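Local coordinates for D-hydantoinase (Ralstonia pickettii, PDB 1NFG), which probably catalyses the stereospecific hydrolysis of the cyclic amide bond in D-hydantoin derivatives, using two zinc ions per subunit, at residues G109-G112 with G113-I117; V365-R368 with P369-F373; I401-T404 with A405-N408; V78-C82 with G83-T87. One frame throughout, in Å; residues are numbered along the deposited sequence.

Contact 1: G109-G112 with G113-I117; sequences GMAG and GKSAI
The backbone reverses from Ala-111 to Lys-114 in a type II beta turn, with Gly-112 and Gly-113 at its two central corners and the amide N of Lys-114 bonded to Ala-111 O at 2.7 Å. Gly-113 has a positive phi of 62°, a conformation that glycine adopts readily. The same carbonyl takes a second, weak bond from Ser-115 N at 3.3 Å, so two successive amides of the departing chain converge on one oxygen of the last helical turn. Such a turn shows how a barrel helix hands over to the next strand: helix 100-111 stops here, and after a short loop the chain enters strand 118-124, which lies parallel to strand 85-93 in the TIM barrel. Lys-114 does most of the side-chain work. Its CG stands beside its own backbone N (chi1 -46°), and the extended chain beyond it runs back along the carbonyls at the helix end. CG lies 3.2 Å from Gly-112 O, CD lies 3.2 Å from Met-110 O, and NZ finishes with a weak 3.2 Å hydrogen bond to Gly-109 O. A positive charge at this end of a helix would probably be favourable to the helix dipole. On the buried side of the turn, Ser-115 OG approaches the methyl CB of Ala-111 to 3.8 Å, next to Phe-73, which touches both residues.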
ATOM      1  N   GLY A 109       8.832  -2.662 -46.924  1.00 22.07           N
ATOM      2  CA  GLY A 109       9.822  -2.110 -47.821  1.00 21.63           C
ATOM      3  C   GLY A 109      11.173  -2.023 -47.147  1.00 22.90           C
ATOM      4  O   GLY A 109      12.203  -2.311 -47.752  1.00 23.08           O
ATOM      5  N   MET A 110      11.173  -1.632 -45.878  1.00 24.70           N
ATOM      6  CA  MET A 110      12.418  -1.501 -45.129  1.00 25.67           C
ATOM      7  C   MET A 110      13.025  -2.831 -44.680  1.00 25.44           C
ATOM      8  O   MET A 110      14.246  -2.997 -44.694  1.00 24.59           O
ATOM      9  CB  MET A 110      12.191  -0.629 -43.899  1.00 28.09           C
ATOM     10  CG  MET A 110      11.825   0.810 -44.200  1.00 30.46           C
ATOM     11  SD  MET A 110      11.359   1.699 -42.687  1.00 34.37           S
ATOM     12  CE  MET A 110       9.638   1.356 -42.698  1.00 31.18           C
ATOM     13  N   ALA A 111      12.177  -3.774 -44.279  1.00 24.19           N
ATOM     14  CA  ALA A 111      12.654  -5.064 -43.793  1.00 24.61           C
ATOM     15  C   ALA A 111      12.918  -6.102 -44.884  1.00 25.14           C
ATOM     16  O   ALA A 111      14.005  -6.690 -44.940  1.00 24.21           O
ATOM     17  CB  ALA A 111      11.665  -5.624 -42.777  1.00 25.16           C
ATOM     18  N   GLY A 112      11.916  -6.328 -45.733  1.00 24.48           N
ATOM     19  CA  GLY A 112      12.035  -7.297 -46.810  1.00 24.50           C
ATOM     20  C   GLY A 112      13.395  -7.380 -47.484  1.00 25.14           C
ATOM     21  O   GLY A 112      13.911  -6.389 -48.017  1.00 25.48           O
ATOM     22  N   GLY A 113      13.976  -8.577 -47.451  1.00 24.44           N
ATOM     23  CA  GLY A 113      15.272  -8.810 -48.060  1.00 23.22           C
ATOM     24  C   GLY A 113      16.419  -8.013 -47.477  1.00 24.57           C
ATOM     25  O   GLY A 113      17.479  -7.936 -48.095  1.00 24.19           O
ATOM     26  N   LYS A 114      16.238  -7.434 -46.291  1.00 26.10           N
ATOM     27  CA  LYS A 114      17.311  -6.637 -45.694  1.00 27.45           C
ATOM     28  C   LYS A 114      17.632  -6.966 -44.240  1.00 27.96           C
ATOM     29  O   LYS A 114      18.647  -6.500 -43.711  1.00 28.97           O
ATOM     30  CB  LYS A 114      16.976  -5.150 -45.817  1.00 28.59           C
ATOM     31  CG  LYS A 114      16.480  -4.754 -47.197  1.00 30.77           C
ATOM     32  CD  LYS A 114      16.177  -3.274 -47.268  1.00 33.95           C
ATOM     33  CE  LYS A 114      15.383  -2.921 -48.517  1.00 34.36           C
ATOM     34  NZ  LYS A 114      15.207  -1.448 -48.623  1.00 35.86           N
ATOM     35  N   SER A 115      16.778  -7.767 -43.600  1.00 28.28           N
ATOM     36  CA  SER A 115      16.969  -8.165 -42.201  1.00 28.10           C
ATOM     37  C   SER A 115      17.887  -9.362 -42.036  1.00 27.26           C
ATOM     38  O   SER A 115      17.629 -10.428 -42.601  1.00 26.80           O
ATOM     39  CB  SER A 115      15.634  -8.530 -41.557  1.00 29.31           C
ATOM     40  OG  SER A 115      14.772  -7.417 -41.513  1.00 37.24           O
ATOM     41  N   ALA A 116      18.943  -9.196 -41.243  1.00 25.12           N
ATOM     42  CA  ALA A 116      19.876 -10.289 -40.995  1.00 23.76           C
ATOM     43  C   ALA A 116      19.195 -11.383 -40.170  1.00 23.98           C
ATOM     44  O   ALA A 116      19.571 -12.554 -40.260  1.00 24.41           O
ATOM     45  CB  ALA A 116      21.104  -9.776 -40.262  1.00 20.72           C
ATOM     46  N   ILE A 117      18.192 -10.995 -39.379  1.00 22.76           N
ATOM     47  CA  ILE A 117      17.463 -11.928 -38.516  1.00 21.41           C
ATOM     48  C   ILE A 117      15.958 -11.789 -38.716  1.00 21.64           C
ATOM     49  O   ILE A 117      15.494 -10.849 -39.359  1.00 21.17           O
ATOM     50  CB  ILE A 117      17.773 -11.670 -37.023  1.00 19.57           C
ATOM     51  CG1 ILE A 117      17.191 -10.308 -36.611  1.00 19.99           C
ATOM     52  CG2 ILE A 117      19.284 -11.707 -36.789  1.00 18.61           C
ATOM     53  CD1 ILE A 117      17.456  -9.888 -35.172  1.00 17.65           C
TER

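Contact 2: V365-R368 with P369-F373; sequences VATR and PAKVF
The last turns of helix 358-372 supply this contact, in which Pro-369 interrupts the helical bonding while Thr-367 and Lys-371 carry on along one side. Proline has no amide hydrogen to give to Val-365 O, and the helix kinks, with a wider pi-type turn at 365-367. The ring carbon CD of Pro-369 sits 3.2 Å from Ala-366 O. Regular bonding resumes at once: Ala-370 N to Ala-366 O at 3.2 Å, Lys-371 N to Thr-367 O at 3.1 Å and Val-372 N to Arg-368 O at 3.0 Å. In the TIM barrel this helix lies against strand 48-58, where Pro-369 and Phe-373 pack on Val-56 and Ala-370 on Ile-54. The side facing the second subunit is more polar. Thr-367 and Lys-371 run side by side in the same direction, with Thr-367 CG2 4.1 Å from Lys-371 CE; the threonine hydroxyl bonds to Gly-380 O, and the extended lysine ends in a salt bridge to Asp-14 of the second subunit. Arg-368 heads elsewhere, its CG trans to the backbone N (chi1 -157°) and its straight chain delivering the guanidinium to Glu-308 as a salt bridge. At the helix end, Val-372 CG1 rests over the centre of the Phe-373 ring, 4.0 Å above its plane.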
ATOM      1  N   VAL A 365      15.295 -13.041 -21.425  1.00 24.52           N
ATOM      2  CA  VAL A 365      15.941 -12.677 -22.671  1.00 23.47           C
ATOM      3  C   VAL A 365      15.320 -13.283 -23.936  1.00 23.80           C
ATOM      4  O   VAL A 365      15.505 -12.753 -25.036  1.00 22.66           O
ATOM      5  CB  VAL A 365      17.451 -13.028 -22.555  1.00 23.22           C
ATOM      6  CG1 VAL A 365      17.983 -13.600 -23.832  1.00 24.17           C
ATOM      7  CG2 VAL A 365      18.220 -11.799 -22.149  1.00 20.93           C
ATOM      8  N   ALA A 366      14.558 -14.367 -23.790  1.00 23.69           N
ATOM      9  CA  ALA A 366      13.975 -14.994 -24.968  1.00 22.60           C
ATOM     10  C   ALA A 366      12.669 -15.777 -24.822  1.00 22.88           C
ATOM     11  O   ALA A 366      11.712 -15.529 -25.554  1.00 24.24           O
ATOM     12  CB  ALA A 366      15.019 -15.884 -25.616  1.00 23.11           C
ATOM     13  N   THR A 367      12.615 -16.718 -23.886  1.00 22.12           N
ATOM     14  CA  THR A 367      11.422 -17.549 -23.748  1.00 20.87           C
ATOM     15  C   THR A 367      10.130 -16.864 -23.328  1.00 21.02           C
ATOM     16  O   THR A 367       9.077 -17.114 -23.916  1.00 21.79           O
ATOM     17  CB  THR A 367      11.677 -18.731 -22.791  1.00 20.16           C
ATOM     18  OG1 THR A 367      12.870 -19.415 -23.191  1.00 21.56           O
ATOM     19  CG2 THR A 367      10.521 -19.717 -22.840  1.00 17.77           C
ATOM     20  N   ARG A 368      10.186 -16.005 -22.319  1.00 20.48           N
ATOM     21  CA  ARG A 368       8.965 -15.346 -21.874  1.00 20.38           C
ATOM     22  C   ARG A 368       8.390 -14.381 -22.924  1.00 19.09           C
ATOM     23  O   ARG A 368       7.180 -14.367 -23.147  1.00 18.62           O
ATOM     24  CB  ARG A 368       9.204 -14.634 -20.537  1.00 21.87           C
ATOM     25  CG  ARG A 368       7.935 -14.402 -19.731  1.00 21.32           C
ATOM     26  CD  ARG A 368       8.242 -13.942 -18.316  1.00 21.58           C
ATOM     27  NE  ARG A 368       7.019 -13.639 -17.576  1.00 24.09           N
ATOM     28  CZ  ARG A 368       6.980 -13.241 -16.306  1.00 24.87           C
ATOM     29  NH1 ARG A 368       8.098 -13.099 -15.612  1.00 23.77           N
ATOM     30  NH2 ARG A 368       5.815 -12.966 -15.730  1.00 24.87           N
ATOM     31  N   PRO A 369       9.246 -13.575 -23.588  1.00 18.25           N
ATOM     32  CA  PRO A 369       8.797 -12.621 -24.617  1.00 19.08           C
ATOM     33  C   PRO A 369       8.084 -13.367 -25.741  1.00 20.98           C
ATOM     34  O   PRO A 369       6.995 -12.976 -26.190  1.00 20.81           O
ATOM     35  CB  PRO A 369      10.097 -12.003 -25.116  1.00 19.11           C
ATOM     36  CG  PRO A 369      11.007 -12.105 -23.939  1.00 19.05           C
ATOM     37  CD  PRO A 369      10.699 -13.468 -23.378  1.00 17.78           C
ATOM     38  N   ALA A 370       8.722 -14.447 -26.188  1.00 20.76           N
ATOM     39  CA  ALA A 370       8.184 -15.287 -27.248  1.00 21.67           C
ATOM     40  C   ALA A 370       6.786 -15.756 -26.872  1.00 21.75           C
ATOM     41  O   ALA A 370       5.874 -15.750 -27.699  1.00 22.75           O
ATOM     42  CB  ALA A 370       9.094 -16.489 -27.472  1.00 22.14           C
ATOM     43  N   LYS A 371       6.621 -16.166 -25.620  1.00 21.20           N
ATOM     44  CA  LYS A 371       5.324 -16.630 -25.156  1.00 21.06           C
ATOM     45  C   LYS A 371       4.281 -15.527 -25.246  1.00 21.37           C
ATOM     46  O   LYS A 371       3.236 -15.704 -25.871  1.00 22.41           O
ATOM     47  CB  LYS A 371       5.407 -17.113 -23.709  1.00 21.68           C
ATOM     48  CG  LYS A 371       6.056 -18.466 -23.523  1.00 22.64           C
ATOM     49  CD  LYS A 371       6.076 -18.841 -22.055  1.00 23.28           C
ATOM     50  CE  LYS A 371       6.598 -20.250 -21.841  1.00 24.43           C
ATOM     51  NZ  LYS A 371       6.691 -20.568 -20.391  1.00 24.00           N
ATOM     52  N   VAL A 372       4.568 -14.388 -24.628  1.00 19.97           N
ATOM     53  CA  VAL A 372       3.627 -13.276 -24.627  1.00 19.76           C
ATOM     54  C   VAL A 372       3.222 -12.809 -26.020  1.00 20.25           C
ATOM     55  O   VAL A 372       2.036 -12.700 -26.317  1.00 19.74           O
ATOM     56  CB  VAL A 372       4.197 -12.070 -23.841  1.00 19.61           C
ATOM     57  CG1 VAL A 372       3.242 -10.881 -23.920  1.00 15.51           C
ATOM     58  CG2 VAL A 372       4.429 -12.475 -22.394  1.00 18.17           C
ATOM     59  N   PHE A 373       4.203 -12.558 -26.880  1.00 20.50           N
ATOM     60  CA  PHE A 373       3.911 -12.068 -28.218  1.00 20.60           C
ATOM     61  C   PHE A 373       3.635 -13.097 -29.321  1.00 20.82           C
ATOM     62  O   PHE A 373       3.887 -12.846 -30.496  1.00 20.27           O
ATOM     63  CB  PHE A 373       5.014 -11.092 -28.617  1.00 20.78           C
ATOM     64  CG  PHE A 373       5.063  -9.879 -27.733  1.00 22.44           C
ATOM     65  CD1 PHE A 373       4.105  -8.871 -27.861  1.00 22.98           C
ATOM     66  CD2 PHE A 373       6.011  -9.775 -26.718  1.00 23.57           C
ATOM     67  CE1 PHE A 373       4.085  -7.773 -26.988  1.00 22.64           C
ATOM     68  CE2 PHE A 373       6.004  -8.683 -25.837  1.00 24.24           C
ATOM     69  CZ  PHE A 373       5.036  -7.679 -25.973  1.00 24.22           C
TER

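Contact 3: I401-T404 with A405-N408; sequences IEQT and AMHN
Backbone hydrogen bonds make the first group: Ala-405 N donates to Glu-402 O at 2.8 Å, and Met-406 N donates to Gln-403 O at 3.0 Å. These two consecutive bonds, each spanning three residues, define a short 3-10 turn.

The second group joins side-chain amides. Gln-403 NE2 donates to Asn-408 OD1 at 2.9 Å, with an N-H...O angle of 148°. The donor lies in the carbonyl plane of the asparagine, and the acceptor lies in the amide plane of the glutamine, yet the two flat groups stand nearly perpendicular, 85° apart. Gln-403 reaches Asn-408 because its chain turns about the CB-CG bond (chi2 52°), which swings the amide back over the turn although its CB points away from it. NE2 also donates to Met-410 O, and Asn-408 ND2 donates to Asp-71, which probably sets which way each amide faces. The turn lies near the surface, in the connection between the antiparallel strands 390-400 and 419-429. Strand 390-400 also pairs antiparallel with strand 48-58 of the TIM barrel, and the connection is joined to helix 73-82 where Asn-408 touches Ala-79.

Van der Waals contacts form the third group. The side chain of Met-406 crosses that of Gln-403 at about a right angle, so that Gln-403 OE1 meets methylene CG of Met-406 at 3.3 Å and its CB at 3.4 Å. Beyond CG the methionine doubles back, bringing SD into apolar contact with Ile-401 CG2 at 4.4 Å.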
ATOM      1  N   ILE A 401      33.152  -3.460 -23.457  1.00 36.15           N
ATOM      2  CA  ILE A 401      32.289  -3.016 -24.536  1.00 35.41           C
ATOM      3  C   ILE A 401      32.757  -1.686 -25.103  1.00 35.16           C
ATOM      4  O   ILE A 401      32.802  -0.676 -24.404  1.00 35.05           O
ATOM      5  CB  ILE A 401      30.829  -2.897 -24.076  1.00 34.30           C
ATOM      6  CG1 ILE A 401      30.316  -4.284 -23.684  1.00 33.67           C
ATOM      7  CG2 ILE A 401      29.977  -2.294 -25.189  1.00 33.30           C
ATOM      8  CD1 ILE A 401      28.838  -4.349 -23.437  1.00 33.18           C
ATOM      9  N   GLU A 402      33.124  -1.705 -26.379  1.00 35.39           N
ATOM     10  CA  GLU A 402      33.586  -0.510 -27.071  1.00 35.86           C
ATOM     11  C   GLU A 402      32.811  -0.412 -28.374  1.00 34.91           C
ATOM     12  O   GLU A 402      32.662  -1.405 -29.088  1.00 34.32           O
ATOM     13  CB  GLU A 402      35.079  -0.612 -27.371  1.00 36.98           C
ATOM     14  CG  GLU A 402      35.909  -1.077 -26.199  1.00 38.93           C
ATOM     15  CD  GLU A 402      37.349  -1.321 -26.588  1.00 41.41           C
ATOM     16  OE1 GLU A 402      38.134  -0.350 -26.612  1.00 41.85           O
ATOM     17  OE2 GLU A 402      37.692  -2.486 -26.888  1.00 42.66           O
ATOM     18  N   GLN A 403      32.316   0.786 -28.677  1.00 33.63           N
ATOM     19  CA  GLN A 403      31.546   1.000 -29.894  1.00 31.34           C
ATOM     20  C   GLN A 403      32.344   0.615 -31.129  1.00 31.01           C
ATOM     21  O   GLN A 403      31.771   0.177 -32.128  1.00 31.07           O
ATOM     22  CB  GLN A 403      31.111   2.459 -29.992  1.00 29.93           C
ATOM     23  CG  GLN A 403      30.202   2.763 -31.169  1.00 28.75           C
ATOM     24  CD  GLN A 403      29.007   1.836 -31.231  1.00 28.78           C
ATOM     25  OE1 GLN A 403      28.699   1.132 -30.266  1.00 30.35           O
ATOM     26  NE2 GLN A 403      28.316   1.838 -32.367  1.00 27.17           N
ATOM     27  N   THR A 404      33.665   0.774 -31.058  1.00 30.38           N
ATOM     28  CA  THR A 404      34.534   0.435 -32.181  1.00 29.96           C
ATOM     29  C   THR A 404      34.448  -1.050 -32.502  1.00 29.30           C
ATOM     30  O   THR A 404      34.793  -1.475 -33.602  1.00 29.40           O
ATOM     31  CB  THR A 404      36.011   0.784 -31.892  1.00 30.49           C
ATOM     32  OG1 THR A 404      36.463   0.065 -30.736  1.00 32.42           O
ATOM     33  CG2 THR A 404      36.170   2.272 -31.661  1.00 29.79           C
ATOM     34  N   ALA A 405      33.981  -1.837 -31.539  1.00 29.07           N
ATOM     35  CA  ALA A 405      33.859  -3.276 -31.727  1.00 27.86           C
ATOM     36  C   ALA A 405      32.417  -3.711 -31.961  1.00 27.88           C
ATOM     37  O   ALA A 405      32.148  -4.882 -32.217  1.00 28.46           O
ATOM     38  CB  ALA A 405      34.440  -4.006 -30.522  1.00 26.30           C
ATOM     39  N   MET A 406      31.482  -2.773 -31.870  1.00 28.64           N
ATOM     40  CA  MET A 406      30.083  -3.107 -32.100  1.00 30.44           C
ATOM     41  C   MET A 406      29.821  -3.213 -33.601  1.00 31.18           C
ATOM     42  O   MET A 406      30.693  -2.887 -34.406  1.00 31.46           O
ATOM     43  CB  MET A 406      29.175  -2.071 -31.439  1.00 30.10           C
ATOM     44  CG  MET A 406      29.298  -2.076 -29.920  1.00 29.25           C
ATOM     45  SD  MET A 406      29.125  -3.743 -29.210  1.00 27.87           S
ATOM     46  CE  MET A 406      27.400  -3.856 -29.079  1.00 30.35           C
ATOM     47  N   HIS A 407      28.627  -3.652 -33.986  1.00 31.81           N
ATOM     48  CA  HIS A 407      28.346  -3.848 -35.406  1.00 32.49           C
ATOM     49  C   HIS A 407      27.192  -3.077 -36.051  1.00 33.25           C
ATOM     50  O   HIS A 407      26.629  -3.531 -37.053  1.00 34.59           O
ATOM     51  CB  HIS A 407      28.163  -5.351 -35.661  1.00 32.46           C
ATOM     52  CG  HIS A 407      29.270  -6.190 -35.100  1.00 34.10           C
ATOM     53  ND1 HIS A 407      29.425  -6.411 -33.748  1.00 35.35           N
ATOM     54  CD2 HIS A 407      30.314  -6.807 -35.703  1.00 34.57           C
ATOM     55  CE1 HIS A 407      30.518  -7.123 -33.542  1.00 35.10           C
ATOM     56  NE2 HIS A 407      31.077  -7.375 -34.711  1.00 34.76           N
ATOM     57  N   ASN A 408      26.835  -1.920 -35.505  1.00 32.84           N
ATOM     58  CA  ASN A 408      25.750  -1.139 -36.093  1.00 32.07           C
ATOM     59  C   ASN A 408      26.311   0.163 -36.677  1.00 31.99           C
ATOM     60  O   ASN A 408      27.530   0.321 -36.790  1.00 32.58           O
ATOM     61  CB  ASN A 408      24.659  -0.863 -35.048  1.00 31.76           C
ATOM     62  CG  ASN A 408      25.038   0.230 -34.070  1.00 30.58           C
ATOM     63  OD1 ASN A 408      26.201   0.366 -33.680  1.00 29.00           O
ATOM     64  ND2 ASN A 408      24.049   1.008 -33.653  1.00 29.08           N
TER

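Contact 4: V78-C82 with G83-T87; sequences VAAAC and GGTTT
This is a Schellman motif, the C-terminal cap by which helix 73-82 passes into strand 85-93 of the TIM barrel, with Ala-80 and Thr-85 at its two ends. Its paired bonds are the classical ones: Thr-85 N reaches back six positions, counted inclusively, to Ala-80 O at 2.9 Å, and within that span Gly-84 N bonds to Ala-81 O, also at 2.9 Å. A third donor, Gly-83 N, meets Ala-80 O at 2.9 Å. Thr-85 N and Gly-83 N come to this oxygen from opposite faces of its carbonyl plane, both well out of that plane. Gly-84 makes the reversal with a positive phi of 90°, a conformation suited to glycine. Side chains meet where the strand begins, with Thr-85 CB 4.2 Å from the methyl CB of Ala-80. A backbone contact lies beside them: the CA-H of Ala-81 points at Thr-85 O, with CA and O 3.5 Å apart. The Thr-85 hydroxyl turns to a partner outside the motif and bonds to Arg-343. Strand 85-93 then pairs with strand 48-58 in parallel. At this helix end the carbonyls of Ala-80 and Ala-81 are thus met by main-chain amides of the residues that follow, so the polar backbone of the buried turn is satisfied from within the turn itself.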
ATOM      1  N   VAL A  78      21.965  -6.748 -38.068  1.00 19.63           N
ATOM      2  CA  VAL A  78      23.282  -7.361 -38.083  1.00 21.15           C
ATOM      3  C   VAL A  78      23.872  -7.253 -36.684  1.00 22.08           C
ATOM      4  O   VAL A  78      24.454  -8.214 -36.173  1.00 23.07           O
ATOM      5  CB  VAL A  78      24.228  -6.679 -39.114  1.00 21.82           C
ATOM      6  CG1 VAL A  78      25.680  -7.123 -38.892  1.00 18.22           C
ATOM      7  CG2 VAL A  78      23.793  -7.052 -40.526  1.00 20.12           C
ATOM      8  N   ALA A  79      23.716  -6.085 -36.064  1.00 21.92           N
ATOM      9  CA  ALA A  79      24.223  -5.865 -34.714  1.00 21.78           C
ATOM     10  C   ALA A  79      23.485  -6.804 -33.759  1.00 22.36           C
ATOM     11  O   ALA A  79      24.082  -7.402 -32.860  1.00 21.77           O
ATOM     12  CB  ALA A  79      24.011  -4.418 -34.302  1.00 20.66           C
ATOM     13  N   ALA A  80      22.181  -6.942 -33.971  1.00 21.95           N
ATOM     14  CA  ALA A  80      21.374  -7.813 -33.138  1.00 22.91           C
ATOM     15  C   ALA A  80      21.955  -9.229 -33.152  1.00 24.31           C
ATOM     16  O   ALA A  80      22.143  -9.844 -32.100  1.00 26.24           O
ATOM     17  CB  ALA A  80      19.935  -7.829 -33.639  1.00 20.88           C
ATOM     18  N   ALA A  81      22.243  -9.737 -34.345  1.00 23.83           N
ATOM     19  CA  ALA A  81      22.789 -11.081 -34.493  1.00 22.75           C
ATOM     20  C   ALA A  81      24.108 -11.221 -33.756  1.00 22.35           C
ATOM     21  O   ALA A  81      24.327 -12.194 -33.036  1.00 20.45           O
ATOM     22  CB  ALA A  81      22.984 -11.406 -35.966  1.00 23.12           C
ATOM     23  N   CYS A  82      24.990 -10.247 -33.939  1.00 22.57           N
ATOM     24  CA  CYS A  82      26.285 -10.282 -33.285  1.00 23.88           C
ATOM     25  C   CYS A  82      26.127 -10.211 -31.775  1.00 25.35           C
ATOM     26  O   CYS A  82      27.063 -10.511 -31.032  1.00 27.12           O
ATOM     27  CB  CYS A  82      27.155  -9.123 -33.773  1.00 23.98           C
ATOM     28  SG  CYS A  82      27.706  -9.289 -35.490  1.00 26.40           S
ATOM     29  N   GLY A  83      24.939  -9.812 -31.327  1.00 25.13           N
ATOM     30  CA  GLY A  83      24.680  -9.703 -29.905  1.00 23.32           C
ATOM     31  C   GLY A  83      23.924 -10.892 -29.350  1.00 23.46           C
ATOM     32  O   GLY A  83      23.559 -10.913 -28.171  1.00 24.16           O
ATOM     33  N   GLY A  84      23.670 -11.879 -30.201  1.00 22.30           N
ATOM     34  CA  GLY A  84      22.970 -13.070 -29.761  1.00 21.71           C
ATOM     35  C   GLY A  84      21.466 -13.017 -29.892  1.00 22.80           C
ATOM     36  O   GLY A  84      20.775 -13.905 -29.388  1.00 23.49           O
ATOM     37  N   THR A  85      20.944 -11.992 -30.562  1.00 23.04           N
ATOM     38  CA  THR A  85      19.496 -11.866 -30.732  1.00 23.10           C
ATOM     39  C   THR A  85      19.100 -12.256 -32.148  1.00 22.43           C
ATOM     40  O   THR A  85      19.569 -11.658 -33.118  1.00 22.78           O
ATOM     41  CB  THR A  85      19.030 -10.426 -30.424  1.00 23.82           C
ATOM     42  OG1 THR A  85      19.228 -10.154 -29.029  1.00 24.35           O
ATOM     43  CG2 THR A  85      17.556 -10.248 -30.760  1.00 22.21           C
ATOM     44  N   THR A  86      18.229 -13.256 -32.255  1.00 21.13           N
ATOM     45  CA  THR A  86      17.790 -13.771 -33.546  1.00 22.15           C
ATOM     46  C   THR A  86      16.390 -13.369 -34.016  1.00 23.60           C
ATOM     47  O   THR A  86      16.042 -13.571 -35.180  1.00 24.44           O
ATOM     48  CB  THR A  86      17.880 -15.306 -33.567  1.00 22.14           C
ATOM     49  OG1 THR A  86      17.117 -15.847 -32.478  1.00 19.29           O
ATOM     50  CG2 THR A  86      19.333 -15.746 -33.447  1.00 20.76           C
ATOM     51  N   THR A  87      15.572 -12.840 -33.115  1.00 23.89           N
ATOM     52  CA  THR A  87      14.239 -12.389 -33.491  1.00 23.51           C
ATOM     53  C   THR A  87      14.033 -11.009 -32.903  1.00 23.71           C
ATOM     54  O   THR A  87      14.566 -10.671 -31.846  1.00 24.45           O
ATOM     55  CB  THR A  87      13.125 -13.327 -32.995  1.00 24.42           C
ATOM     56  OG1 THR A  87      13.224 -14.580 -33.678  1.00 27.51           O
ATOM     57  CG2 THR A  87      11.753 -12.729 -33.289  1.00 23.15           C
TER

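Overall arrangement
Along the chain the order is contact 4, contact 1, contact 2, contact 3. Contacts 4 and 1 lie at the C-terminal ends of consecutive barrel helices, 73-82 and 100-111, leading into the neighbouring parallel strands 85-93 and 118-124. Their centres lie about 14 Å apart, and they touch where Ile-117 packs on Ala-80, Ala-81 and Thr-86. Contact 3 comes up to the same helix as contact 4, their centres about 13 Å apart, with the His-407 ring against Cys-82 SG. Contact 2 stands apart, its nearest atoms about 6 Å from contact 4, yet both pack on strand 48-58, which carries the zinc ligand His-57. Three of the four contacts thus meet around helix 73-82, and all four approach to within about 9 to 11 Å of zinc-ligand side chains.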